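Local structure of putative adhesin (Komagataella phaffii, 5FX8) at residues 9-14 / 21-26; 17-22 / 140-145; 48-53 / 129-134; 52-57 / 112-117. The protein is a putative adhesin, here its N-terminal part with two cohesin-like domains, and may act in cell-cell interaction by contacting other proteins through polar and charged groups. One frame throughout, in Å; residues are numbered along the deposited sequence.

Interaction 1 of 4, residues 9-14 / 21-26; sequences VVSERT and LSDWFV
The Arg13 guanidinium meets the Asp23 carboxylate at its edge, while CG2 of Thr14 lies 3.4 Å above one guanidinium face, toward the rim; the two charged planes are turned 49° apart, and Tyr20 makes a cation-pi contact with Arg13. The two aromatic rings are approached obliquely: Glu12 OE1 comes to the Trp24 indole, 3.3 Å from Trp24 CB, and CG1 of Val9 to Phe25, 3.9 Å from CD2. Trp24 also makes cation-pi contacts with Lys113 and Arg308, and Arg308 forms a salt bridge with Glu12 OE1. The polar centre is Asp23 OD2. Ser11 OG donates to it over 2.9 Å from above the carboxylate plane, 56° out of it. Arg13 NE approaches from the same face but on the syn side and closer to the plane, 3.1 Å from Asp23 OD2, closing the salt bridge. A third donor, Tyr20 N, also bonds this oxygen, which would probably favour the charged carboxylate. With chi1 at 168° the hydroxyl is swung away from the Ser11 amide and towards Asp23; weak bonds from the amides of Arg13 and Thr14 also converge on it. Alongside this cluster, Val26 N donates to Val10 O over 2.9 Å, with a weak return bond, making an antiparallel hydrogen-bonded pair; the non-hydrogen-bonded pair Ser11-Phe25 follows, then Glu12 N donates to Trp24 O over 2.7 Å. This is antiparallel sheet pairing of strands 4-11 and 25-31 within the first cohesin-like domain, with Asp23 tying the connection between them to Ser11 and Arg13.

Interaction 2 of 4, residues 17-22 / 140-145; sequences STAYLS and PSVDLV
Val145 points CG1 between its backbone N and carbonyl carbon (chi1 85°), bringing that methyl to both Thr18 CG2 (3.6 Å from Val145 CG1) and Tyr20 CE1. Thr18 contributes its methyl because CG2 stands anti to the backbone N, with OG1 on the other branch. The Tyr20 ring presents its edge to Val145 O, its CD1 lying 3.7 Å from that oxygen, and its hydroxyl is bonded beyond the contact to Asp148 N. Farther along, Leu21 and Leu144 cross at about a right angle, CD2 of Leu21 reaching CD1 of Leu144 at 3.6 Å. Ala19 CB packs on Val142 CG1 at 3.9 Å, on the side where Phe25 also lies. Three backbone bonds fix the register. Asp143 donates from N to Ser17 O (2.8 Å) and accepts at O from Ala19 N (3.1 Å), thereby bracketing Thr18; Val145 N then donates to Ala19 O over 3.0 Å. One residue bonding to both neighbours of its partner is the signature of parallel strands. Here strand 18-19 adds to strand 137-144, whose other side pairs antiparallel with strand 126-132, giving a small mixed sheet in the order 18-19, 137-144, 126-132.

Interaction 3 of 4, residues 48-53 / 129-134; sequences VSIPNE and FDFETS
Ser49 and Glu132 join two segments that run roughly antiparallel, 159° apart end to end, through one backbone bond, Ser49 N to Glu132 O at 3.0 Å. The return bond uses a side chain: Glu132 N donates to Ser49 OG over 3.1 Å, which is possible because OG is folded between the backbone N and the carbonyl carbon (chi1 65°). Ser49 O faces Phe131 instead and takes a CA-H...O contact from it. Flanking this link, Pro51 rests on Phe131 in a CH-pi contact, its CD 3.8 Å from the ring centroid and 28° off the normal; Ile50 CG1 meets the same ring at its edge, 4.0 Å from CE2. Pro51 CG also touches Phe129 CB, and Glu53 CG lies in plane at the Phe129 edge, 3.8 Å from CD1. A water bridges Glu53 and Asp130, donating to Glu53 OE2 (2.8 Å) and accepting from Asp130 N (3.0 Å); His127 NE2 is a further partner of that carboxylate oxygen. Strand 45-49 pairs antiparallel with strand 89-94 in the large sheet, strand 126-132 pairs antiparallel with strand 137-144 in the small one, and Ile7 of strand 4-11 touches both Val48 and Phe131 where the two sheets meet.

Interaction 4 of 4, residues 52-57 / 112-117; sequences NELEFV and LKLSEQ
Glu53 O accepts a bond from Ser115 N at 2.7 Å, and the same oxygen takes a CA-H...O contact from Leu114. Two further bonds make Glu55-Lys113 an antiparallel hydrogen-bonded pair: Glu55 N gives to Lys113 O over 3.0 Å, and Lys113 N returns to Glu55 O over 3.2 Å. Leu112 splits its two methyls between neighbours. With chi2 at 180° CD1 continues the extended chain to Leu54 CB, 3.6 Å away, while CD2 sits over the centre of the Phe56 ring, 3.6 Å from the centroid and only 9° off the normal. This CH-pi contact occupies one face of a ring that also meets Phe110 edge-to-face. On the other side of the strands Val57 CG2 touches Lys113 CG at 3.5 Å, and the extended Glu55 chain brings its CD to 3.6 Å from Ser115 CB. A water 3.0 Å from Ser115 OG forms a weak bond to Asn52 O. Ser115 therefore combines two roles: its amide bonds back to Glu53 O and its side chain, at the N-cap position, caps helix 116-120 by bonding Phe118 N, whereas Leu54, Phe56 and Leu112 meet through apolar and CH-pi contacts.

In the fold
Interactions 1 and 4 belong to the large sheet, linked by a probable hydrogen bond from Phe25 N to Leu112 O; interaction 2 lies in the small sheet, and interaction 3 joins the small sheet (strand 126-132) to the large one (strand 45-49). All four are partly buried, interaction 1 centred about 5 Å from the chain's centre and interaction 3 about 20 Å. Apolar side chains from all four meet between the sheets: Phe129 touches Val9, Leu54, Leu114 and Val142. Their polar chemistry differs. Interaction 1 has a salt bridge across its segments; interaction 2 relies on parallel backbone bonds; interactions 3 and 4, sharing Asn52 and Glu53, each include a bridging water, weakly held at Asn52 in interaction 4.

Interaction 1 of 4, residues 9-14 / 21-26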
loop_
_atom_site.group_PDB
_atom_site.type_symbol
_atom_site.label_atom_id
_atom_site.label_comp_id
_atom_site.label_asym_id
_atom_site.label_seq_id
_atom_site.Cartn_x
_atom_site.Cartn_y
_atom_site.Cartn_z
ATOM N N VAL C 9 6.136 -66.807 -9.581
ATOM C CA VAL C 9 5.246 -65.724 -9.957
ATOM C C VAL C 9 5.913 -64.415 -9.589
ATOM O O VAL C 9 6.304 -64.214 -8.437
ATOM C CB VAL C 9 3.887 -65.827 -9.269
ATOM C CG1 VAL C 9 3.040 -64.697 -9.740
ATOM C CG2 VAL C 9 3.241 -67.136 -9.587
ATOM N N VAL C 10 6.062 -63.533 -10.561
ATOM C CA VAL C 10 6.580 -62.196 -10.331
ATOM C C VAL C 10 5.735 -61.234 -11.144
ATOM O O VAL C 10 4.900 -61.636 -11.957
ATOM C CB VAL C 10 8.063 -62.045 -10.711
ATOM C CG1 VAL C 10 8.887 -63.073 -10.002
ATOM C CG2 VAL C 10 8.238 -62.169 -12.190
ATOM N N SER C 11 5.962 -59.952 -10.908
ATOM C CA SER C 11 5.278 -58.894 -11.630
ATOM C C SER C 11 6.052 -58.593 -12.900
ATOM O O SER C 11 7.271 -58.427 -12.856
ATOM C CB SER C 11 5.173 -57.640 -10.766
ATOM O OG SER C 11 4.767 -56.526 -11.531
ATOM N N GLU C 12 5.348 -58.534 -14.029
ATOM C CA GLU C 12 6.011 -58.136 -15.266
ATOM C C GLU C 12 6.535 -56.709 -15.164
ATOM O O GLU C 12 7.571 -56.380 -15.751
ATOM C CB GLU C 12 5.057 -58.304 -16.451
ATOM C CG GLU C 12 5.634 -57.925 -17.797
ATOM C CD GLU C 12 4.888 -58.527 -19.009
ATOM O OE1 GLU C 12 3.651 -58.412 -19.126
ATOM O OE2 GLU C 12 5.567 -59.131 -19.857
ATOM N N ARG C 13 5.860 -55.868 -14.379
ATOM C CA ARG C 13 6.267 -54.477 -14.215
ATOM C C ARG C 13 7.578 -54.364 -13.450
ATOM O O ARG C 13 8.532 -53.744 -13.924
ATOM C CB ARG C 13 5.152 -53.715 -13.507
ATOM C CG ARG C 13 5.431 -52.279 -13.227
ATOM C CD ARG C 13 4.226 -51.624 -12.581
ATOM N NE ARG C 13 3.917 -52.159 -11.256
ATOM C CZ ARG C 13 4.514 -51.778 -10.127
ATOM N NH1 ARG C 13 5.479 -50.870 -10.148
ATOM N NH2 ARG C 13 4.164 -52.326 -8.968
ATOM N N THR C 14 7.656 -54.968 -12.270
ATOM C CA THR C 14 8.843 -54.839 -11.439
ATOM C C THR C 14 9.866 -55.938 -11.658
ATOM O O THR C 14 11.038 -55.732 -11.325
ATOM C CB THR C 14 8.454 -54.839 -9.971
ATOM O OG1 THR C 14 7.978 -56.143 -9.629
ATOM C CG2 THR C 14 7.357 -53.832 -9.725
ATOM N N LEU C 21 -2.134 -54.476 -7.993
ATOM C CA LEU C 21 -3.237 -55.363 -8.296
ATOM C C LEU C 21 -3.515 -55.403 -9.781
ATOM O O LEU C 21 -4.162 -56.340 -10.251
ATOM C CB LEU C 21 -4.490 -54.929 -7.558
ATOM C CG LEU C 21 -4.535 -55.063 -6.045
ATOM C CD1 LEU C 21 -5.828 -54.464 -5.546
ATOM C CD2 LEU C 21 -4.456 -56.510 -5.671
ATOM N N SER C 22 -3.036 -54.408 -10.526
ATOM C CA SER C 22 -3.332 -54.253 -11.939
ATOM C C SER C 22 -2.270 -54.868 -12.840
ATOM O O SER C 22 -2.404 -54.796 -14.064
ATOM C CB SER C 22 -3.489 -52.766 -12.276
ATOM O OG SER C 22 -2.247 -52.088 -12.213
ATOM N N ASP C 23 -1.245 -55.482 -12.266
ATOM C CA ASP C 23 -0.079 -55.921 -13.000
ATOM C C ASP C 23 -0.332 -57.205 -13.780
ATOM O O ASP C 23 -1.218 -58.000 -13.458
ATOM C CB ASP C 23 1.078 -56.129 -12.045
ATOM C CG ASP C 23 1.662 -54.839 -11.576
ATOM O OD1 ASP C 23 1.303 -53.785 -12.154
ATOM O OD2 ASP C 23 2.498 -54.882 -10.657
ATOM N N TRP C 24 0.460 -57.380 -14.836
ATOM C CA TRP C 24 0.663 -58.683 -15.446
ATOM C C TRP C 24 1.624 -59.478 -14.574
ATOM O O TRP C 24 2.712 -58.997 -14.243
ATOM C CB TRP C 24 1.249 -58.562 -16.851
ATOM C CG TRP C 24 0.372 -57.987 -17.894
ATOM C CD1 TRP C 24 0.422 -56.725 -18.397
ATOM C CD2 TRP C 24 -0.662 -58.663 -18.616
ATOM N NE1 TRP C 24 -0.537 -56.557 -19.363
ATOM C CE2 TRP C 24 -1.212 -57.736 -19.521
ATOM C CE3 TRP C 24 -1.196 -59.951 -18.568
ATOM C CZ2 TRP C 24 -2.259 -58.062 -20.366
ATOM C CZ3 TRP C 24 -2.236 -60.270 -19.402
ATOM C CH2 TRP C 24 -2.757 -59.337 -20.287
ATOM N N PHE C 25 1.216 -60.697 -14.212
ATOM C CA PHE C 25 2.013 -61.624 -13.423
ATOM C C PHE C 25 2.591 -62.698 -14.328
ATOM O O PHE C 25 1.847 -63.480 -14.924
ATOM C CB PHE C 25 1.166 -62.267 -12.340
ATOM C CG PHE C 25 0.711 -61.315 -11.297
ATOM C CD1 PHE C 25 -0.397 -60.514 -11.504
ATOM C CD2 PHE C 25 1.394 -61.215 -10.094
ATOM C CE1 PHE C 25 -0.809 -59.634 -10.527
ATOM C CE2 PHE C 25 0.973 -60.333 -9.118
ATOM C CZ PHE C 25 -0.130 -59.545 -9.334
ATOM N N VAL C 26 3.915 -62.733 -14.420
ATOM C CA VAL C 26 4.635 -63.759 -15.162
ATOM C C VAL C 26 4.585 -65.047 -14.349
ATOM O O VAL C 26 5.264 -65.162 -13.328
ATOM C CB VAL C 26 6.078 -63.316 -15.406
ATOM C CG1 VAL C 26 6.842 -64.338 -16.189
ATOM C CG2 VAL C 26 6.069 -62.015 -16.115
#

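Interaction 2 of 4, residues 17-22 / 140-145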
loop_
_atom_site.group_PDB
_atom_site.type_symbol
_atom_site.label_atom_id
_atom_site.label_comp_id
_atom_site.label_asym_id
_atom_site.label_seq_id
_atom_site.Cartn_x
_atom_site.Cartn_y
_atom_site.Cartn_z
ATOM N N SER C 17 8.914 -59.599 -6.583
ATOM C CA SER C 17 7.772 -60.018 -5.790
ATOM C C SER C 17 6.798 -58.891 -5.483
ATOM O O SER C 17 5.701 -59.174 -5.000
ATOM C CB SER C 17 8.263 -60.633 -4.484
ATOM O OG SER C 17 9.135 -59.745 -3.795
ATOM N N THR C 18 7.164 -57.638 -5.730
ATOM C CA THR C 18 6.283 -56.501 -5.487
ATOM C C THR C 18 5.412 -56.245 -6.714
ATOM O O THR C 18 5.915 -56.185 -7.839
ATOM C CB THR C 18 7.120 -55.270 -5.152
ATOM O OG1 THR C 18 7.810 -55.505 -3.927
ATOM C CG2 THR C 18 6.255 -54.061 -4.988
ATOM N N ALA C 19 4.113 -56.085 -6.501
ATOM C CA ALA C 19 3.225 -55.950 -7.633
ATOM C C ALA C 19 2.051 -55.069 -7.262
ATOM O O ALA C 19 1.691 -54.962 -6.093
ATOM C CB ALA C 19 2.720 -57.309 -8.095
ATOM N N TYR C 20 1.470 -54.427 -8.273
ATOM C CA TYR C 20 0.174 -53.777 -8.183
ATOM C C TYR C 20 -0.932 -54.784 -8.465
ATOM O O TYR C 20 -0.721 -55.810 -9.105
ATOM C CB TYR C 20 0.062 -52.629 -9.182
ATOM C CG TYR C 20 0.923 -51.457 -8.887
ATOM C CD1 TYR C 20 1.347 -51.193 -7.597
ATOM C CD2 TYR C 20 1.312 -50.602 -9.888
ATOM C CE1 TYR C 20 2.135 -50.107 -7.322
ATOM C CE2 TYR C 20 2.110 -49.502 -9.618
ATOM C CZ TYR C 20 2.513 -49.265 -8.338
ATOM O OH TYR C 20 3.307 -48.194 -8.053
ATOM N N LEU C 21 -2.134 -54.476 -7.993
ATOM C CA LEU C 21 -3.237 -55.363 -8.296
ATOM C C LEU C 21 -3.515 -55.403 -9.781
ATOM O O LEU C 21 -4.162 -56.340 -10.251
ATOM C CB LEU C 21 -4.490 -54.929 -7.558
ATOM C CG LEU C 21 -4.535 -55.063 -6.045
ATOM C CD1 LEU C 21 -5.828 -54.464 -5.546
ATOM C CD2 LEU C 21 -4.456 -56.510 -5.671
ATOM N N SER C 22 -3.036 -54.408 -10.526
ATOM C CA SER C 22 -3.332 -54.253 -11.939
ATOM C C SER C 22 -2.270 -54.868 -12.840
ATOM O O SER C 22 -2.404 -54.796 -14.064
ATOM C CB SER C 22 -3.489 -52.766 -12.276
ATOM O OG SER C 22 -2.247 -52.088 -12.213
ATOM N N PRO C 140 4.407 -70.019 -4.573
ATOM C CA PRO C 140 5.135 -68.751 -4.647
ATOM C C PRO C 140 4.339 -67.622 -4.023
ATOM O O PRO C 140 3.111 -67.655 -3.928
ATOM C CB PRO C 140 5.309 -68.529 -6.147
ATOM C CG PRO C 140 4.168 -69.256 -6.744
ATOM C CD PRO C 140 3.995 -70.482 -5.908
ATOM N N SER C 141 5.065 -66.588 -3.621
ATOM C CA SER C 141 4.476 -65.491 -2.876
ATOM C C SER C 141 4.779 -64.157 -3.539
ATOM O O SER C 141 5.865 -63.954 -4.077
ATOM C CB SER C 141 4.982 -65.494 -1.449
ATOM O OG SER C 141 3.933 -65.147 -0.580
ATOM N N VAL C 142 3.812 -63.248 -3.472
ATOM C CA VAL C 142 3.932 -61.903 -4.021
ATOM C C VAL C 142 3.314 -60.896 -3.050
ATOM O O VAL C 142 2.259 -61.149 -2.463
ATOM C CB VAL C 142 3.264 -61.842 -5.409
ATOM C CG1 VAL C 142 2.758 -60.457 -5.711
ATOM C CG2 VAL C 142 4.254 -62.277 -6.459
ATOM N N ASP C 143 3.962 -59.743 -2.895
ATOM C CA ASP C 143 3.462 -58.668 -2.040
ATOM C C ASP C 143 2.600 -57.697 -2.845
ATOM O O ASP C 143 3.101 -57.027 -3.753
ATOM C CB ASP C 143 4.630 -57.923 -1.398
ATOM C CG ASP C 143 4.209 -57.084 -0.208
ATOM O OD1 ASP C 143 3.244 -57.466 0.485
ATOM O OD2 ASP C 143 4.864 -56.056 0.051
ATOM N N LEU C 144 1.314 -57.604 -2.499
ATOM C CA LEU C 144 0.380 -56.720 -3.196
ATOM C C LEU C 144 0.473 -55.334 -2.570
ATOM O O LEU C 144 -0.154 -55.036 -1.554
ATOM C CB LEU C 144 -1.036 -57.275 -3.156
ATOM C CG LEU C 144 -1.206 -58.632 -3.853
ATOM C CD1 LEU C 144 -2.642 -59.076 -3.828
ATOM C CD2 LEU C 144 -0.680 -58.652 -5.282
ATOM N N VAL C 145 1.218 -54.494 -3.206
ATOM C CA VAL C 145 1.628 -53.209 -2.687
ATOM C C VAL C 145 0.688 -52.117 -3.189
ATOM O O VAL C 145 0.053 -52.233 -4.247
ATOM C CB VAL C 145 3.082 -52.971 -3.122
ATOM C CG1 VAL C 145 3.122 -52.374 -4.516
ATOM C CG2 VAL C 145 3.776 -52.142 -2.138
#

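Interaction 3 of 4, residues 48-53 / 129-134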
loop_
_atom_site.group_PDB
_atom_site.type_symbol
_atom_site.label_atom_id
_atom_site.label_comp_id
_atom_site.label_asym_id
_atom_site.label_seq_id
_atom_site.Cartn_x
_atom_site.Cartn_y
_atom_site.Cartn_z
ATOM N N VAL C 48 -1.402 -79.065 -14.108
ATOM C CA VAL C 48 -1.111 -78.086 -13.061
ATOM C C VAL C 48 -2.313 -77.173 -12.916
ATOM O O VAL C 48 -2.756 -76.561 -13.891
ATOM C CB VAL C 48 0.136 -77.224 -13.343
ATOM C CG1 VAL C 48 0.460 -76.419 -12.118
ATOM C CG2 VAL C 48 1.318 -78.048 -13.702
ATOM N N SER C 49 -2.831 -77.066 -11.708
ATOM C CA SER C 49 -3.984 -76.215 -11.498
ATOM C C SER C 49 -3.506 -74.793 -11.272
ATOM O O SER C 49 -2.466 -74.566 -10.658
ATOM C CB SER C 49 -4.803 -76.699 -10.317
ATOM O OG SER C 49 -4.052 -76.566 -9.135
ATOM N N ILE C 50 -4.233 -73.846 -11.835
ATOM C CA ILE C 50 -3.961 -72.425 -11.661
ATOM C C ILE C 50 -4.972 -71.897 -10.651
ATOM O O ILE C 50 -6.166 -72.171 -10.798
ATOM C CB ILE C 50 -4.063 -71.663 -12.999
ATOM C CG1 ILE C 50 -2.750 -71.709 -13.785
ATOM C CG2 ILE C 50 -4.440 -70.210 -12.778
ATOM C CD1 ILE C 50 -2.389 -73.045 -14.300
ATOM N N PRO C 51 -4.545 -71.186 -9.612
ATOM C CA PRO C 51 -5.501 -70.668 -8.627
ATOM C C PRO C 51 -6.488 -69.700 -9.251
ATOM O O PRO C 51 -6.150 -68.937 -10.146
ATOM C CB PRO C 51 -4.605 -69.965 -7.605
ATOM C CG PRO C 51 -3.344 -69.717 -8.305
ATOM C CD PRO C 51 -3.163 -70.834 -9.267
ATOM N N ASN C 52 -7.721 -69.722 -8.750
ATOM C CA ASN C 52 -8.790 -68.940 -9.368
ATOM C C ASN C 52 -8.494 -67.447 -9.423
ATOM O O ASN C 52 -9.124 -66.740 -10.208
ATOM C CB ASN C 52 -10.095 -69.173 -8.624
ATOM C CG ASN C 52 -10.453 -70.626 -8.568
ATOM O OD1 ASN C 52 -10.177 -71.361 -9.510
ATOM N ND2 ASN C 52 -11.045 -71.064 -7.461
ATOM N N GLU C 53 -7.564 -66.945 -8.613
ATOM C CA GLU C 53 -7.321 -65.515 -8.615
ATOM C C GLU C 53 -6.561 -65.075 -9.856
ATOM O O GLU C 53 -6.603 -63.888 -10.196
ATOM C CB GLU C 53 -6.580 -65.094 -7.339
ATOM C CG GLU C 53 -5.361 -65.912 -7.008
ATOM C CD GLU C 53 -5.661 -67.051 -6.086
ATOM O OE1 GLU C 53 -6.745 -67.649 -6.199
ATOM O OE2 GLU C 53 -4.811 -67.333 -5.228
ATOM N N PHE C 129 0.152 -67.897 -4.063
ATOM C CA PHE C 129 -0.639 -68.573 -5.083
ATOM C C PHE C 129 -0.357 -70.056 -4.975
ATOM O O PHE C 129 0.804 -70.459 -4.931
ATOM C CB PHE C 129 -0.284 -68.099 -6.493
ATOM C CG PHE C 129 -0.350 -66.623 -6.699
ATOM C CD1 PHE C 129 -1.547 -66.009 -6.991
ATOM C CD2 PHE C 129 0.791 -65.863 -6.664
ATOM C CE1 PHE C 129 -1.603 -64.678 -7.214
ATOM C CE2 PHE C 129 0.736 -64.530 -6.885
ATOM C CZ PHE C 129 -0.458 -63.937 -7.162
ATOM N N ASP C 130 -1.405 -70.862 -4.926
ATOM C CA ASP C 130 -1.261 -72.307 -4.779
ATOM C C ASP C 130 -1.446 -72.989 -6.133
ATOM O O ASP C 130 -2.547 -72.998 -6.686
ATOM C CB ASP C 130 -2.265 -72.841 -3.761
ATOM C CG ASP C 130 -1.972 -72.378 -2.363
ATOM O OD1 ASP C 130 -0.798 -72.083 -2.078
ATOM O OD2 ASP C 130 -2.916 -72.304 -1.549
ATOM N N PHE C 131 -0.375 -73.566 -6.661
ATOM C CA PHE C 131 -0.442 -74.429 -7.838
ATOM C C PHE C 131 -0.341 -75.890 -7.390
ATOM O O PHE C 131 0.620 -76.276 -6.716
ATOM C CB PHE C 131 0.669 -74.086 -8.832
ATOM C CG PHE C 131 0.638 -72.660 -9.300
ATOM C CD1 PHE C 131 1.321 -71.679 -8.606
ATOM C CD2 PHE C 131 -0.084 -72.297 -10.416
ATOM C CE1 PHE C 131 1.284 -70.385 -9.006
ATOM C CE2 PHE C 131 -0.118 -70.998 -10.822
ATOM C CZ PHE C 131 0.564 -70.038 -10.109
ATOM N N GLU C 132 -1.337 -76.693 -7.747
ATOM C CA GLU C 132 -1.375 -78.101 -7.378
ATOM C C GLU C 132 -0.968 -78.970 -8.560
ATOM O O GLU C 132 -1.530 -78.851 -9.653
ATOM C CB GLU C 132 -2.758 -78.490 -6.868
ATOM C CG GLU C 132 -3.072 -77.865 -5.522
ATOM C CD GLU C 132 -4.012 -78.695 -4.676
ATOM O OE1 GLU C 132 -4.355 -79.822 -5.092
ATOM O OE2 GLU C 132 -4.412 -78.216 -3.593
ATOM N N THR C 133 0.038 -79.811 -8.347
ATOM C CA THR C 133 0.302 -80.901 -9.268
ATOM C C THR C 133 -0.199 -82.196 -8.652
ATOM O O THR C 133 -1.160 -82.190 -7.873
ATOM C CB THR C 133 1.783 -81.013 -9.593
ATOM O OG1 THR C 133 2.490 -81.431 -8.428
ATOM C CG2 THR C 133 2.313 -79.678 -10.053
ATOM N N SER C 134 0.442 -83.310 -8.986
ATOM C CA SER C 134 -0.020 -84.593 -8.475
ATOM C C SER C 134 0.729 -84.988 -7.222
ATOM O O SER C 134 0.146 -85.567 -6.304
ATOM C CB SER C 134 0.117 -85.678 -9.546
ATOM O OG SER C 134 1.403 -85.675 -10.134
HETATM O O HOH W 1 -3.948 -69.649 -3.972
#

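Interaction 4 of 4, residues 52-57 / 112-117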
loop_
_atom_site.group_PDB
_atom_site.type_symbol
_atom_site.label_atom_id
_atom_site.label_comp_id
_atom_site.label_asym_id
_atom_site.label_seq_id
_atom_site.Cartn_x
_atom_site.Cartn_y
_atom_site.Cartn_z
ATOM N N ASN C 52 -7.721 -69.722 -8.750
ATOM C CA ASN C 52 -8.790 -68.940 -9.368
ATOM C C ASN C 52 -8.494 -67.447 -9.423
ATOM O O ASN C 52 -9.124 -66.740 -10.208
ATOM C CB ASN C 52 -10.095 -69.173 -8.624
ATOM C CG ASN C 52 -10.453 -70.626 -8.568
ATOM O OD1 ASN C 52 -10.177 -71.361 -9.510
ATOM N ND2 ASN C 52 -11.045 -71.064 -7.461
ATOM N N GLU C 53 -7.564 -66.945 -8.613
ATOM C CA GLU C 53 -7.321 -65.515 -8.615
ATOM C C GLU C 53 -6.561 -65.075 -9.856
ATOM O O GLU C 53 -6.603 -63.888 -10.196
ATOM C CB GLU C 53 -6.580 -65.094 -7.339
ATOM C CG GLU C 53 -5.361 -65.912 -7.008
ATOM C CD GLU C 53 -5.661 -67.051 -6.086
ATOM O OE1 GLU C 53 -6.745 -67.649 -6.199
ATOM O OE2 GLU C 53 -4.811 -67.333 -5.228
ATOM N N LEU C 54 -5.889 -66.007 -10.542
ATOM C CA LEU C 54 -5.205 -65.749 -11.804
ATOM C C LEU C 54 -6.108 -66.068 -12.987
ATOM O O LEU C 54 -6.941 -66.965 -12.932
ATOM C CB LEU C 54 -3.923 -66.561 -11.897
ATOM C CG LEU C 54 -2.923 -66.275 -10.786
ATOM C CD1 LEU C 54 -1.717 -67.103 -10.957
ATOM C CD2 LEU C 54 -2.543 -64.838 -10.791
ATOM N N GLU C 55 -5.955 -65.299 -14.053
ATOM C CA GLU C 55 -6.788 -65.455 -15.231
ATOM C C GLU C 55 -5.963 -65.206 -16.478
ATOM O O GLU C 55 -5.028 -64.409 -16.471
ATOM C CB GLU C 55 -7.982 -64.505 -15.195
ATOM C CG GLU C 55 -9.000 -64.878 -14.137
ATOM C CD GLU C 55 -10.292 -64.116 -14.264
ATOM O OE1 GLU C 55 -10.262 -62.982 -14.783
ATOM O OE2 GLU C 55 -11.338 -64.661 -13.851
ATOM N N PHE C 56 -6.292 -65.930 -17.537
ATOM C CA PHE C 56 -5.762 -65.631 -18.857
ATOM C C PHE C 56 -6.560 -64.490 -19.433
ATOM O O PHE C 56 -7.749 -64.376 -19.150
ATOM C CB PHE C 56 -5.873 -66.834 -19.779
ATOM C CG PHE C 56 -4.816 -67.843 -19.573
ATOM C CD1 PHE C 56 -3.630 -67.753 -20.247
ATOM C CD2 PHE C 56 -5.007 -68.878 -18.710
ATOM C CE1 PHE C 56 -2.661 -68.666 -20.074
ATOM C CE2 PHE C 56 -4.034 -69.789 -18.522
ATOM C CZ PHE C 56 -2.849 -69.682 -19.216
ATOM N N VAL C 57 -5.909 -63.630 -20.215
ATOM C CA VAL C 57 -6.573 -62.479 -20.821
ATOM C C VAL C 57 -6.585 -62.656 -22.329
ATOM O O VAL C 57 -5.533 -62.785 -22.961
ATOM C CB VAL C 57 -5.904 -61.157 -20.433
ATOM C CG1 VAL C 57 -6.652 -59.980 -21.076
ATOM C CG2 VAL C 57 -5.849 -61.019 -18.942
ATOM N N LEU C 112 -0.487 -63.511 -16.678
ATOM C CA LEU C 112 -1.857 -63.530 -16.202
ATOM C C LEU C 112 -2.156 -62.230 -15.470
ATOM O O LEU C 112 -1.255 -61.522 -15.022
ATOM C CB LEU C 112 -2.098 -64.727 -15.273
ATOM C CG LEU C 112 -1.657 -66.069 -15.840
ATOM C CD1 LEU C 112 -1.915 -67.186 -14.870
ATOM C CD2 LEU C 112 -2.421 -66.329 -17.082
ATOM N N LYS C 113 -3.436 -61.919 -15.363
ATOM C CA LYS C 113 -3.934 -60.824 -14.551
ATOM C C LYS C 113 -4.691 -61.382 -13.353
ATOM O O LYS C 113 -5.191 -62.508 -13.377
ATOM C CB LYS C 113 -4.863 -59.920 -15.356
ATOM C CG LYS C 113 -4.207 -59.132 -16.457
ATOM C CD LYS C 113 -3.151 -58.172 -15.930
ATOM C CE LYS C 113 -3.010 -56.946 -16.825
ATOM N NZ LYS C 113 -4.272 -56.123 -16.848
ATOM N N LEU C 114 -4.791 -60.583 -12.300
ATOM C CA LEU C 114 -5.631 -60.963 -11.179
ATOM C C LEU C 114 -7.092 -60.760 -11.543
ATOM O O LEU C 114 -7.442 -59.799 -12.220
ATOM C CB LEU C 114 -5.270 -60.149 -9.944
ATOM C CG LEU C 114 -3.973 -60.554 -9.239
ATOM C CD1 LEU C 114 -3.565 -59.480 -8.282
ATOM C CD2 LEU C 114 -4.163 -61.857 -8.501
ATOM N N SER C 115 -7.950 -61.671 -11.098
ATOM C CA SER C 115 -9.375 -61.548 -11.385
ATOM C C SER C 115 -10.001 -60.345 -10.680
ATOM O O SER C 115 -9.545 -59.897 -9.630
ATOM C CB SER C 115 -10.116 -62.809 -10.958
ATOM O OG SER C 115 -10.036 -62.995 -9.560
ATOM N N GLU C 116 -11.087 -59.837 -11.261
ATOM C CA GLU C 116 -11.841 -58.786 -10.596
ATOM C C GLU C 116 -12.312 -59.251 -9.233
ATOM O O GLU C 116 -12.131 -58.553 -8.233
ATOM C CB GLU C 116 -13.034 -58.368 -11.445
ATOM C CG GLU C 116 -12.761 -57.294 -12.472
ATOM C CD GLU C 116 -14.048 -56.678 -12.979
ATOM O OE1 GLU C 116 -14.783 -57.353 -13.733
ATOM O OE2 GLU C 116 -14.347 -55.531 -12.598
ATOM N N GLN C 117 -12.904 -60.448 -9.180
ATOM C CA GLN C 117 -13.456 -60.966 -7.933
ATOM C C GLN C 117 -12.428 -60.902 -6.816
ATOM O O GLN C 117 -12.758 -60.575 -5.669
ATOM C CB GLN C 117 -13.950 -62.398 -8.140
ATOM C CG GLN C 117 -14.573 -63.057 -6.909
ATOM C CD GLN C 117 -16.003 -63.527 -7.150
ATOM O OE1 GLN C 117 -16.279 -64.244 -8.115
ATOM N NE2 GLN C 117 -16.921 -63.115 -6.279
HETATM O O HOH W 2 -11.187 -65.347 -8.171
#